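Local structure of VP1 (Polyomavirus HPyV7, 4PCH) at residues 96-101 with 108-113; 115-120 with 194-199; 129-134 with 157-162. The protein probably serves as a structural subunit of the T=7 icosahedral capsid, assembling into pentamers and taking part in attachment to host cells. One frame throughout, in Å; residues are numbered along the deposited sequence. Where two conformers were deposited one is given.

Contact 1 of 3, residues 96-101 with 108-113; sequences PQMASS and GTLAGI
Gln97, Met98 and Ser101 meet Leu110, Gly112 and Ile113 in a buried, water-bridged contact between two arms of the DE loop of the VP1 jelly roll. Residues 102-107 join the arms, and strand 109-110 of the second pairs with 103-104 in a small hairpin. No direct hydrogen bond joins 96-101 to 108-113, although Ala111 bonds to Gly102 just beyond. The Gln97 chain bends at chi2 (-66°), and at that bend CG lies obliquely over Ile113, 3.5 Å from Ile113 CG1. Its amide turns away: Gln97 OE1 receives Ser100 OG from above the carbonyl plane at 2.7 Å, while NE2 donates to Ala95 O and Tyr258. Ile113 CD1 reaches on to Ser101 OG, a van der Waals contact at 3.4 Å; the hydroxyl's hydrogen bond is with Thr236. At the other end, Leu110 CD1 meets Met98 at about a right angle, 3.8 Å from Met98 CB; the sulfur and CE complete this patch in the conformer described, one of two deposited. Two waters bridge backbone groups of the arms. One donates to Gln97 O (2.8 Å) and accepts from Ile113 N; the other donates to Met98 O (2.6 Å) and accepts from Gly112 N. Arg43 of strand 43-46 and Gln255 of strand 253-271 pack beside the Gln97 end, while Tyr47 and Pro135 of a neighbouring subunit cover the 96-101 arm.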
ATOM      1  N   PRO B  96      11.993  -0.146  16.767  1.00 10.96           N
ATOM      2  CA  PRO B  96      11.441   1.218  16.746  1.00 11.29           C
ATOM      3  C   PRO B  96      12.344   2.214  17.464  1.00 12.18           C
ATOM      4  O   PRO B  96      12.873   1.901  18.558  1.00 14.31           O
ATOM      5  CB  PRO B  96      10.123   1.066  17.491  1.00 12.71           C
ATOM      6  CG  PRO B  96      10.309  -0.155  18.340  1.00 11.65           C
ATOM      7  CD  PRO B  96      11.145  -1.070  17.530  1.00 10.65           C
ATOM      8  N   GLN B  97      12.494   3.406  16.875  1.00 11.85           N
ATOM      9  CA  GLN B  97      13.330   4.448  17.437  1.00 11.28           C
ATOM     10  C   GLN B  97      12.465   5.523  18.085  1.00 10.91           C
ATOM     11  O   GLN B  97      11.686   6.172  17.411  1.00 11.81           O
ATOM     12  CB  GLN B  97      14.171   5.059  16.339  1.00 11.35           C
ATOM     13  CG  GLN B  97      14.995   4.059  15.561  1.00 11.41           C
ATOM     14  CD  GLN B  97      16.067   3.392  16.399  1.00 11.45           C
ATOM     15  OE1 GLN B  97      16.847   4.062  17.117  1.00 12.79           O
ATOM     16  NE2 GLN B  97      16.135   2.062  16.309  1.00 11.69           N
ATOM     17  N   MET B  98      12.666   5.743  19.376  1.00 10.81           N
ATOM     18  CA  MET B  98      11.837   6.650  20.160  0.50 10.89           C
ATOM     19  C   MET B  98      12.763   7.676  20.834  1.00 11.61           C
ATOM     20  O   MET B  98      13.196   8.639  20.195  1.00 11.62           O
ATOM     21  CB  MET B  98      11.025   5.834  21.178  0.50 11.92           C
ATOM     22  CG  MET B  98      10.114   4.775  20.578  0.50 12.14           C
ATOM     23  SD  MET B  98       8.583   5.534  20.011  0.50 12.96           S
ATOM     24  CE  MET B  98       7.790   5.816  21.579  0.50 13.05           C
ATOM     25  N   ALA B  99      13.117   7.464  22.102  1.00 12.00           N
ATOM     26  CA  ALA B  99      14.063   8.409  22.769  1.00 13.51           C
ATOM     27  C   ALA B  99      15.375   8.544  22.004  1.00 14.03           C
ATOM     28  O   ALA B  99      16.016   9.580  22.047  1.00 13.73           O
ATOM     29  CB  ALA B  99      14.360   8.016  24.214  1.00 14.09           C
ATOM     30  N   SER B 100      15.744   7.513  21.253  1.00 12.65           N
ATOM     31  CA  SER B 100      16.992   7.525  20.540  1.00 13.55           C
ATOM     32  C   SER B 100      17.073   8.562  19.420  1.00 13.51           C
ATOM     33  O   SER B 100      18.174   8.838  18.948  1.00 13.49           O
ATOM     34  CB  SER B 100      17.211   6.161  19.903  1.00 10.85           C
ATOM     35  OG  SER B 100      16.233   5.929  18.905  1.00 11.91           O
ATOM     36  N   SER B 101      15.938   9.101  18.971  1.00 13.31           N
ATOM     37  CA  SER B 101      15.928   9.910  17.750  1.00 11.29           C
ATOM     38  C   SER B 101      15.480  11.343  17.932  1.00 13.26           C
ATOM     39  O   SER B 101      15.280  12.043  16.949  1.00 14.48           O
ATOM     40  CB  SER B 101      15.097   9.220  16.686  1.00 11.10           C
ATOM     41  OG  SER B 101      15.785   8.078  16.230  1.00 14.14           O
ATOM     42  N   GLY B 108       5.379  19.026  19.263  1.00 17.72           N
ATOM     43  CA  GLY B 108       5.482  18.581  20.662  1.00 17.37           C
ATOM     44  C   GLY B 108       5.576  17.066  20.873  1.00 16.13           C
ATOM     45  O   GLY B 108       4.957  16.517  21.800  1.00 15.64           O
ATOM     46  N   THR B 109       6.340  16.397  20.037  1.00 14.44           N
ATOM     47  CA  THR B 109       6.472  14.938  20.190  1.00 14.02           C
ATOM     48  C   THR B 109       7.802  14.417  19.707  1.00 13.59           C
ATOM     49  O   THR B 109       8.662  15.171  19.244  1.00 13.43           O
ATOM     50  CB  THR B 109       5.246  14.181  19.589  1.00 16.16           C
ATOM     51  OG1 THR B 109       5.167  12.815  20.091  1.00 14.45           O
ATOM     52  CG2 THR B 109       5.316  14.149  18.071  1.00 16.36           C
ATOM     53  N   LEU B 110       8.030  13.125  19.900  1.00 13.33           N
ATOM     54  CA  LEU B 110       9.208  12.477  19.354  1.00 12.52           C
ATOM     55  C   LEU B 110       9.303  12.661  17.853  1.00 13.06           C
ATOM     56  O   LEU B 110       8.310  12.733  17.165  1.00 13.32           O
ATOM     57  CB  LEU B 110       9.198  10.979  19.681  1.00 12.05           C
ATOM     58  CG  LEU B 110       9.186  10.647  21.178  1.00 15.04           C
ATOM     59  CD1 LEU B 110       9.200   9.126  21.331  1.00 15.82           C
ATOM     60  CD2 LEU B 110      10.351  11.257  21.926  1.00 14.72           C
ATOM     61  N   ALA B 111      10.513  12.790  17.356  1.00 11.32           N
ATOM     62  CA  ALA B 111      10.756  12.946  15.925  1.00 13.35           C
ATOM     63  C   ALA B 111      10.701  11.639  15.148  1.00 12.83           C
ATOM     64  O   ALA B 111      10.189  11.579  14.016  1.00 12.35           O
ATOM     65  CB  ALA B 111      12.127  13.607  15.737  1.00 12.61           C
ATOM     66  N   GLY B 112      11.234  10.574  15.748  1.00 11.28           N
ATOM     67  CA  GLY B 112      11.395   9.301  15.065  1.00 10.97           C
ATOM     68  C   GLY B 112      12.299   9.355  13.848  1.00 11.74           C
ATOM     69  O   GLY B 112      12.910  10.394  13.540  1.00 11.98           O
ATOM     70  N   ILE B 113      12.390   8.229  13.157  1.00  9.79           N
ATOM     71  CA  ILE B 113      13.159   8.147  11.916  1.00 10.19           C
ATOM     72  C   ILE B 113      12.296   8.589  10.758  1.00 10.20           C
ATOM     73  O   ILE B 113      11.135   8.186  10.662  1.00 11.04           O
ATOM     74  CB  ILE B 113      13.632   6.711  11.638  1.00 11.70           C
ATOM     75  CG1 ILE B 113      14.456   6.178  12.816  1.00 12.18           C
ATOM     76  CG2 ILE B 113      14.387   6.642  10.322  1.00 11.84           C
ATOM     77  CD1 ILE B 113      15.744   6.936  13.073  1.00 12.61           C
TER
HETATM   78  O   HOH W   1      11.042   6.070  14.709  1.00 12.70           O
HETATM   79  O   HOH W   2      12.513  10.332  18.291  1.00 14.40           O
HETATM   80  O   HOH W   3      14.866  12.221  14.159  1.00 12.61           O

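Contact 2 of 3, residues 115-120 with 194-199; sequences GTQLYF and GVTPPV
Gln117 lies against Pro198 in this contact, beside a backbone bond from Gly115 to Thr196; the glutamine reaches from the start of strand 117-124 across a loop that follows strand 184-191. From CB, which points toward 194-199, CG turns to the side of the backbone N (chi1 -54°) and the chain then runs out extended, crossing the proline at about a right angle. Gln117 CD lies 3.8 Å from Pro198 CB. Gln117 OE1 comes closer, 3.4 Å from Pro198 CA, and is gripped twice: Tyr119 OH donates to Gln117 OE1 over 2.8 Å, in the plane of the tyrosine ring, and a water donates to it while accepting from Val199 N. These strands are E and F of the jelly roll's CHEF sheet, and the loop is the start of FG, whose Val199 pairs with a strand of a neighbouring subunit. On the other branch Gln117 NE2 donates back to Gly115 O at 3.0 Å, the oxygen lying in the amide plane, so bonds at both ends fix the amide's rotation. A second water, weakly held by NE2, donates to Pro197 O. At the start of the segment Gly115 N donates directly to Thr196 O (2.8 Å, 165°), and Gly115 CA packs 3.4 Å from Gly194 O, where the two glycine backbones come together.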
ATOM      1  N   GLY B 115      12.646  10.100   6.307  1.00 11.89           N
ATOM      2  CA  GLY B 115      13.428  10.585   5.175  1.00 11.85           C
ATOM      3  C   GLY B 115      13.685   9.534   4.122  1.00 10.93           C
ATOM      4  O   GLY B 115      12.937   8.576   3.979  1.00 11.66           O
ATOM      5  N   THR B 116      14.717   9.779   3.340  1.00 11.34           N
ATOM      6  CA  THR B 116      15.012   8.973   2.146  1.00 11.64           C
ATOM      7  C   THR B 116      15.553   7.610   2.576  1.00 10.43           C
ATOM      8  O   THR B 116      16.292   7.501   3.555  1.00 10.14           O
ATOM      9  CB  THR B 116      15.965   9.794   1.229  1.00 10.95           C
ATOM     10  OG1 THR B 116      15.197  10.816   0.589  1.00 11.65           O
ATOM     11  CG2 THR B 116      16.633   8.957   0.166  1.00 11.48           C
ATOM     12  N   GLN B 117      15.184   6.564   1.835  1.00  9.01           N
ATOM     13  CA  GLN B 117      15.460   5.192   2.233  1.00  9.15           C
ATOM     14  C   GLN B 117      15.954   4.369   1.038  1.00 10.56           C
ATOM     15  O   GLN B 117      15.625   4.660  -0.113  1.00 10.30           O
ATOM     16  CB  GLN B 117      14.185   4.512   2.781  1.00 10.71           C
ATOM     17  CG  GLN B 117      13.513   5.274   3.914  1.00 11.48           C
ATOM     18  CD  GLN B 117      12.037   5.006   4.036  1.00 13.25           C
ATOM     19  OE1 GLN B 117      11.596   3.851   4.099  1.00 12.00           O
ATOM     20  NE2 GLN B 117      11.244   6.090   4.148  1.00 13.68           N
ATOM     21  N   LEU B 118      16.689   3.311   1.381  1.00 10.66           N
ATOM     22  CA  LEU B 118      17.099   2.275   0.433  1.00  8.91           C
ATOM     23  C   LEU B 118      17.120   0.949   1.158  1.00 10.77           C
ATOM     24  O   LEU B 118      17.729   0.851   2.224  1.00 11.72           O
ATOM     25  CB  LEU B 118      18.474   2.569  -0.130  1.00  8.96           C
ATOM     26  CG  LEU B 118      19.163   1.450  -0.940  1.00 10.84           C
ATOM     27  CD1 LEU B 118      18.358   1.142  -2.203  1.00 11.74           C
ATOM     28  CD2 LEU B 118      20.617   1.763  -1.258  1.00 13.34           C
ATOM     29  N   TYR B 119      16.485  -0.057   0.559  1.00 10.02           N
ATOM     30  CA  TYR B 119      16.532  -1.444   1.074  1.00 10.72           C
ATOM     31  C   TYR B 119      16.991  -2.315  -0.074  1.00 11.59           C
ATOM     32  O   TYR B 119      16.322  -2.391  -1.088  1.00 11.40           O
ATOM     33  CB  TYR B 119      15.185  -1.869   1.599  1.00 10.63           C
ATOM     34  CG  TYR B 119      14.624  -0.868   2.582  1.00 10.56           C
ATOM     35  CD1 TYR B 119      15.054  -0.853   3.895  1.00 10.83           C
ATOM     36  CD2 TYR B 119      13.699   0.086   2.190  1.00 12.28           C
ATOM     37  CE1 TYR B 119      14.583   0.088   4.802  1.00 11.58           C
ATOM     38  CE2 TYR B 119      13.195   1.006   3.093  1.00 10.48           C
ATOM     39  CZ  TYR B 119      13.658   1.017   4.395  1.00 11.77           C
ATOM     40  OH  TYR B 119      13.206   1.938   5.305  1.00 11.89           O
ATOM     41  N   PHE B 120      18.176  -2.894   0.064  1.00 11.23           N
ATOM     42  CA  PHE B 120      18.794  -3.611  -1.067  1.00 12.53           C
ATOM     43  C   PHE B 120      19.445  -4.888  -0.609  1.00 11.69           C
ATOM     44  O   PHE B 120      20.111  -4.898   0.426  1.00 10.31           O
ATOM     45  CB  PHE B 120      19.850  -2.733  -1.748  1.00 11.48           C
ATOM     46  CG  PHE B 120      20.596  -3.421  -2.852  1.00 11.88           C
ATOM     47  CD1 PHE B 120      20.139  -3.349  -4.161  1.00 10.46           C
ATOM     48  CD2 PHE B 120      21.780  -4.111  -2.582  1.00 11.28           C
ATOM     49  CE1 PHE B 120      20.816  -3.985  -5.198  1.00 12.66           C
ATOM     50  CE2 PHE B 120      22.456  -4.753  -3.592  1.00 12.08           C
ATOM     51  CZ  PHE B 120      21.972  -4.706  -4.900  1.00 13.25           C
ATOM     52  N   GLY B 194      12.175  14.002   2.406  1.00 11.36           N
ATOM     53  CA  GLY B 194      12.972  14.243   3.584  1.00 12.59           C
ATOM     54  C   GLY B 194      12.296  13.956   4.909  1.00 13.02           C
ATOM     55  O   GLY B 194      12.987  13.873   5.928  1.00 14.40           O
ATOM     56  N   VAL B 195      10.979  13.773   4.896  1.00 13.07           N
ATOM     57  CA  VAL B 195      10.224  13.488   6.111  1.00 12.77           C
ATOM     58  C   VAL B 195       9.375  12.223   5.978  1.00 12.75           C
ATOM     59  O   VAL B 195       8.459  11.969   6.793  1.00 14.35           O
ATOM     60  CB  VAL B 195       9.382  14.696   6.577  1.00 16.19           C
ATOM     61  CG1 VAL B 195      10.289  15.895   6.839  1.00 19.71           C
ATOM     62  CG2 VAL B 195       8.282  15.027   5.582  1.00 17.41           C
ATOM     63  N   THR B 196       9.731  11.377   5.023  1.00 11.65           N
ATOM     64  CA  THR B 196       8.927  10.208   4.716  1.00 11.07           C
ATOM     65  C   THR B 196       9.083   9.150   5.816  1.00 11.75           C
ATOM     66  O   THR B 196      10.178   8.743   6.131  1.00 13.23           O
ATOM     67  CB  THR B 196       9.329   9.615   3.364  1.00 11.94           C
ATOM     68  OG1 THR B 196       9.488  10.675   2.401  1.00 13.56           O
ATOM     69  CG2 THR B 196       8.287   8.648   2.890  1.00 13.09           C
ATOM     70  N   PRO B 197       7.959   8.662   6.366  1.00 13.01           N
ATOM     71  CA  PRO B 197       8.108   7.605   7.370  1.00 12.93           C
ATOM     72  C   PRO B 197       8.545   6.278   6.737  1.00 13.49           C
ATOM     73  O   PRO B 197       8.057   5.917   5.686  1.00 16.56           O
ATOM     74  CB  PRO B 197       6.706   7.489   7.981  1.00 14.05           C
ATOM     75  CG  PRO B 197       5.984   8.731   7.581  1.00 18.15           C
ATOM     76  CD  PRO B 197       6.568   9.111   6.241  1.00 15.64           C
ATOM     77  N   PRO B 198       9.456   5.552   7.393  1.00 12.01           N
ATOM     78  CA  PRO B 198       9.812   4.196   6.958  1.00 10.98           C
ATOM     79  C   PRO B 198       8.873   3.119   7.470  1.00 11.90           C
ATOM     80  O   PRO B 198       8.308   3.255   8.555  1.00 10.72           O
ATOM     81  CB  PRO B 198      11.181   3.987   7.583  1.00 11.13           C
ATOM     82  CG  PRO B 198      11.162   4.822   8.842  1.00 12.70           C
ATOM     83  CD  PRO B 198      10.215   5.979   8.584  1.00 12.35           C
ATOM     84  N   VAL B 199       8.735   2.043   6.697  1.00 13.34           N
ATOM     85  CA  VAL B 199       7.994   0.855   7.107  1.00 12.47           C
ATOM     86  C   VAL B 199       8.927  -0.320   6.845  1.00 17.74           C
ATOM     87  O   VAL B 199       9.349  -0.519   5.711  1.00 18.16           O
ATOM     88  CB  VAL B 199       6.703   0.698   6.299  1.00 18.23           C
ATOM     89  CG1 VAL B 199       5.962  -0.575   6.712  1.00 22.42           C
ATOM     90  CG2 VAL B 199       5.824   1.923   6.484  1.00 18.79           C
TER
HETATM   91  O   HOH W   4       9.300   2.461   3.762  1.00 13.85           O
HETATM   92  O   HOH W   5       8.243   4.958   3.356  1.00 29.36           O

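Contact 3 of 3, residues 129-134 with 157-162; sequences DVIGIN and LQALRK
Ala159 opens the contact by setting its methyl against isoleucine: Ala159 CB lies 3.6 Å from Ile131 CG2, with Ile133 CD1 more loosely beside it. Leu160 follows with its carbonyl, whose oxygen takes Gly132 N in an almost straight bond (2.8 Å, 179°); Ile131 CA also leans on that oxygen. A water donating to Gly132 O reaches only weakly to Leu160 N. Arg161 faces Ile131 as an antiparallel non-hydrogen-bonded pair. Their side chains lie side by side and point the same way: in the conformer described, one of two deposited, the arginine is extended from CG to NE, which brings its guanidinium over the isoleucine, with Ile131 CG1 against one face toward the rim and Ile131 CD1 3.4 Å from Arg161 NH2. Arg161 NE forms a salt bridge with Asp177 and NH1 bonds to Ser156 O. Lys162 closes the segment in a hydrogen-bonded pair with Val130: Val130 N donates to Lys162 O at 2.8 Å, Lys162 N to Val130 O at 3.2 Å. Val130 CG2 presses to 3.2 Å from Lys162 O. On the face of Val130 and Lys162, Trp174 packs against both, and Lys162 NZ makes a salt bridge with Glu147. Strand 129-132 is thus the middle of a three-stranded antiparallel sheet in the long EF loop, with 161-163 and 174-176 at its edges. Backbone bonds set the register, while Ile131 covers one guanidinium face without offering it a charge, and the salt bridge to Asp177 would offset the charge of the arginine.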
ATOM      1  N   ASP B 129      27.869  -6.466  -9.855  1.00 12.66           N
ATOM      2  CA  ASP B 129      28.191  -5.483 -10.905  1.00 14.34           C
ATOM      3  C   ASP B 129      27.350  -4.223 -10.666  1.00 11.79           C
ATOM      4  O   ASP B 129      26.097  -4.317 -10.504  1.00 13.11           O
ATOM      5  CB  ASP B 129      27.859  -6.057 -12.282  1.00 15.63           C
ATOM      6  CG  ASP B 129      28.661  -7.295 -12.619  1.00 16.93           C
ATOM      7  OD1 ASP B 129      29.929  -7.223 -12.628  1.00 19.05           O
ATOM      8  OD2 ASP B 129      28.023  -8.341 -12.913  1.00 17.56           O
ATOM      9  N   VAL B 130      28.023  -3.059 -10.679  1.00 11.68           N
ATOM     10  CA  VAL B 130      27.346  -1.762 -10.461  1.00 12.48           C
ATOM     11  C   VAL B 130      27.737  -0.749 -11.531  1.00 12.64           C
ATOM     12  O   VAL B 130      28.776  -0.865 -12.206  1.00 13.40           O
ATOM     13  CB  VAL B 130      27.675  -1.136  -9.062  1.00 12.49           C
ATOM     14  CG1 VAL B 130      26.874  -1.837  -7.989  1.00 14.45           C
ATOM     15  CG2 VAL B 130      29.162  -1.192  -8.767  1.00 13.97           C
ATOM     16  N   ILE B 131      26.874   0.249 -11.689  1.00 13.31           N
ATOM     17  CA  ILE B 131      27.121   1.370 -12.566  1.00 13.80           C
ATOM     18  C   ILE B 131      27.325   2.619 -11.702  1.00 13.55           C
ATOM     19  O   ILE B 131      26.568   2.865 -10.741  1.00 15.37           O
ATOM     20  CB  ILE B 131      25.955   1.611 -13.542  1.00 14.80           C
ATOM     21  CG1 ILE B 131      25.572   0.340 -14.292  1.00 17.04           C
ATOM     22  CG2 ILE B 131      26.319   2.716 -14.525  1.00 15.02           C
ATOM     23  CD1 ILE B 131      24.343   0.517 -15.142  1.00 16.89           C
ATOM     24  N   GLY B 132      28.368   3.367 -12.007  1.00 13.12           N
ATOM     25  CA  GLY B 132      28.654   4.627 -11.301  1.00 13.81           C
ATOM     26  C   GLY B 132      27.874   5.768 -11.909  1.00 14.15           C
ATOM     27  O   GLY B 132      27.971   5.995 -13.105  1.00 15.59           O
ATOM     28  N   ILE B 133      27.070   6.466 -11.100  1.00 14.21           N
ATOM     29  CA  ILE B 133      26.295   7.597 -11.594  1.00 14.50           C
ATOM     30  C   ILE B 133      26.402   8.728 -10.600  1.00 12.77           C
ATOM     31  O   ILE B 133      26.132   8.532  -9.424  1.00 13.92           O
ATOM     32  CB  ILE B 133      24.777   7.269 -11.710  1.00 13.20           C
ATOM     33  CG1 ILE B 133      24.574   6.112 -12.679  1.00 15.08           C
ATOM     34  CG2 ILE B 133      24.013   8.513 -12.153  1.00 13.72           C
ATOM     35  CD1 ILE B 133      24.772   6.474 -14.121  1.00 16.80           C
ATOM     36  N   ASN B 134      26.837   9.887 -11.073  1.00 15.03           N
ATOM     37  CA  ASN B 134      26.758  11.098 -10.249  1.00 15.23           C
ATOM     38  C   ASN B 134      25.499  11.843 -10.724  1.00 13.99           C
ATOM     39  O   ASN B 134      25.453  12.248 -11.878  1.00 15.11           O
ATOM     40  CB  ASN B 134      28.000  11.957 -10.407  1.00 16.85           C
ATOM     41  CG  ASN B 134      27.997  13.154  -9.453  1.00 19.36           C
ATOM     42  OD1 ASN B 134      26.939  13.678  -9.123  1.00 18.56           O
ATOM     43  ND2 ASN B 134      29.178  13.564  -8.988  1.00 20.94           N
ATOM     44  N   LEU B 157      26.273   3.550 -22.141  1.00 25.54           N
ATOM     45  CA  LEU B 157      27.298   2.553 -22.402  1.00 30.25           C
ATOM     46  C   LEU B 157      28.643   2.989 -21.836  1.00 28.04           C
ATOM     47  O   LEU B 157      29.459   2.147 -21.494  1.00 31.45           O
ATOM     48  CB  LEU B 157      27.431   2.303 -23.905  1.00 33.88           C
ATOM     49  CG  LEU B 157      26.267   1.597 -24.611  1.00 43.04           C
ATOM     50  CD1 LEU B 157      26.500   1.595 -26.116  1.00 44.30           C
ATOM     51  CD2 LEU B 157      26.096   0.177 -24.087  1.00 46.37           C
ATOM     52  N   GLN B 158      28.851   4.302 -21.747  1.00 28.48           N
ATOM     53  CA  GLN B 158      30.078   4.918 -21.256  1.00 32.74           C
ATOM     54  C   GLN B 158      30.177   5.121 -19.737  1.00 33.73           C
ATOM     55  O   GLN B 158      31.256   5.453 -19.240  1.00 29.11           O
ATOM     56  CB  GLN B 158      30.231   6.307 -21.893  1.00 38.76           C
ATOM     57  CG  GLN B 158      30.528   6.291 -23.387  1.00 47.72           C
ATOM     58  CD  GLN B 158      29.294   6.097 -24.249  1.00 46.90           C
ATOM     59  OE1 GLN B 158      28.172   6.437 -23.857  1.00 41.45           O
ATOM     60  NE2 GLN B 158      29.499   5.557 -25.440  1.00 49.01           N
ATOM     61  N   ALA B 159      29.070   4.992 -19.002  1.00 26.06           N
ATOM     62  CA  ALA B 159      29.091   5.209 -17.554  1.00 22.50           C
ATOM     63  C   ALA B 159      30.042   4.190 -16.932  1.00 24.42           C
ATOM     64  O   ALA B 159      30.103   3.047 -17.378  1.00 20.69           O
ATOM     65  CB  ALA B 159      27.709   5.035 -16.966  1.00 22.48           C
ATOM     66  N   LEU B 160      30.770   4.610 -15.907  1.00 18.99           N
ATOM     67  CA  LEU B 160      31.759   3.737 -15.258  1.00 18.22           C
ATOM     68  C   LEU B 160      31.090   2.476 -14.698  1.00 16.74           C
ATOM     69  O   LEU B 160      30.045   2.542 -14.051  1.00 17.47           O
ATOM     70  CB  LEU B 160      32.430   4.508 -14.131  1.00 18.79           C
ATOM     71  CG  LEU B 160      33.510   3.873 -13.259  1.00 20.79           C
ATOM     72  CD1 LEU B 160      34.639   3.332 -14.110  1.00 22.57           C
ATOM     73  CD2 LEU B 160      33.996   4.929 -12.255  1.00 21.76           C
ATOM     74  N   ARG B 161      31.738   1.333 -14.929  1.00 16.84           N
ATOM     75  CA  ARG B 161      31.278   0.067 -14.387  0.50 15.60           C
ATOM     76  C   ARG B 161      32.357  -0.538 -13.518  1.00 14.93           C
ATOM     77  O   ARG B 161      33.537  -0.483 -13.857  1.00 14.98           O
ATOM     78  CB  ARG B 161      30.881  -0.872 -15.508  0.50 17.68           C
ATOM     79  CG  ARG B 161      29.520  -0.495 -16.027  0.50 19.55           C
ATOM     80  CD  ARG B 161      29.166  -1.204 -17.298  0.50 22.12           C
ATOM     81  NE  ARG B 161      27.719  -1.211 -17.454  0.50 23.60           N
ATOM     82  CZ  ARG B 161      27.029  -0.211 -17.996  0.50 25.44           C
ATOM     83  NH1 ARG B 161      27.661   0.883 -18.423  0.50 24.72           N
ATOM     84  NH2 ARG B 161      25.714  -0.303 -18.114  0.50 23.69           N
ATOM     85  N   LYS B 162      31.937  -1.077 -12.382  1.00 15.03           N
ATOM     86  CA  LYS B 162      32.833  -1.703 -11.407  1.00 16.78           C
ATOM     87  C   LYS B 162      32.064  -2.795 -10.695  1.00 15.00           C
ATOM     88  O   LYS B 162      30.839  -2.927 -10.844  1.00 13.95           O
ATOM     89  CB  LYS B 162      33.348  -0.710 -10.367  1.00 19.28           C
ATOM     90  CG  LYS B 162      34.367   0.312 -10.835  1.00 24.18           C
ATOM     91  CD  LYS B 162      35.276   0.734  -9.693  1.00 28.38           C
ATOM     92  CE  LYS B 162      36.376   1.622 -10.235  1.00 34.30           C
ATOM     93  NZ  LYS B 162      37.171   2.266  -9.163  1.00 35.07           N
TER
HETATM   94  O   HOH W   6      31.104  -4.787 -13.794  1.00 17.75           O
HETATM   95  O   HOH W   7      29.849   7.594 -14.343  1.00 21.20           O

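Overall arrangement
Contact 1 lies within the DE loop, contact 3 within the EF loop, and contact 2 joins strand E to the FG loop. Contact 1 is buried throughout; contacts 2 and 3 are both partly buried, with exposed residues in contact 2 alone. Contacts 1 and 2 are neighbours: Ile113 packs on Pro198, and the chain passes from strand 109-110 directly to strand 117-124. Contact 3 is nested in sequence within the loop closed by contact 2, yet does not touch it, and its centre is about 37 Å from that of contact 1. Contact 1 combines apolar packing with water bridges, a glutamine amide organises contact 2, and regular strand pairing marks contact 3. All three also face neighbouring subunits of the pentamer.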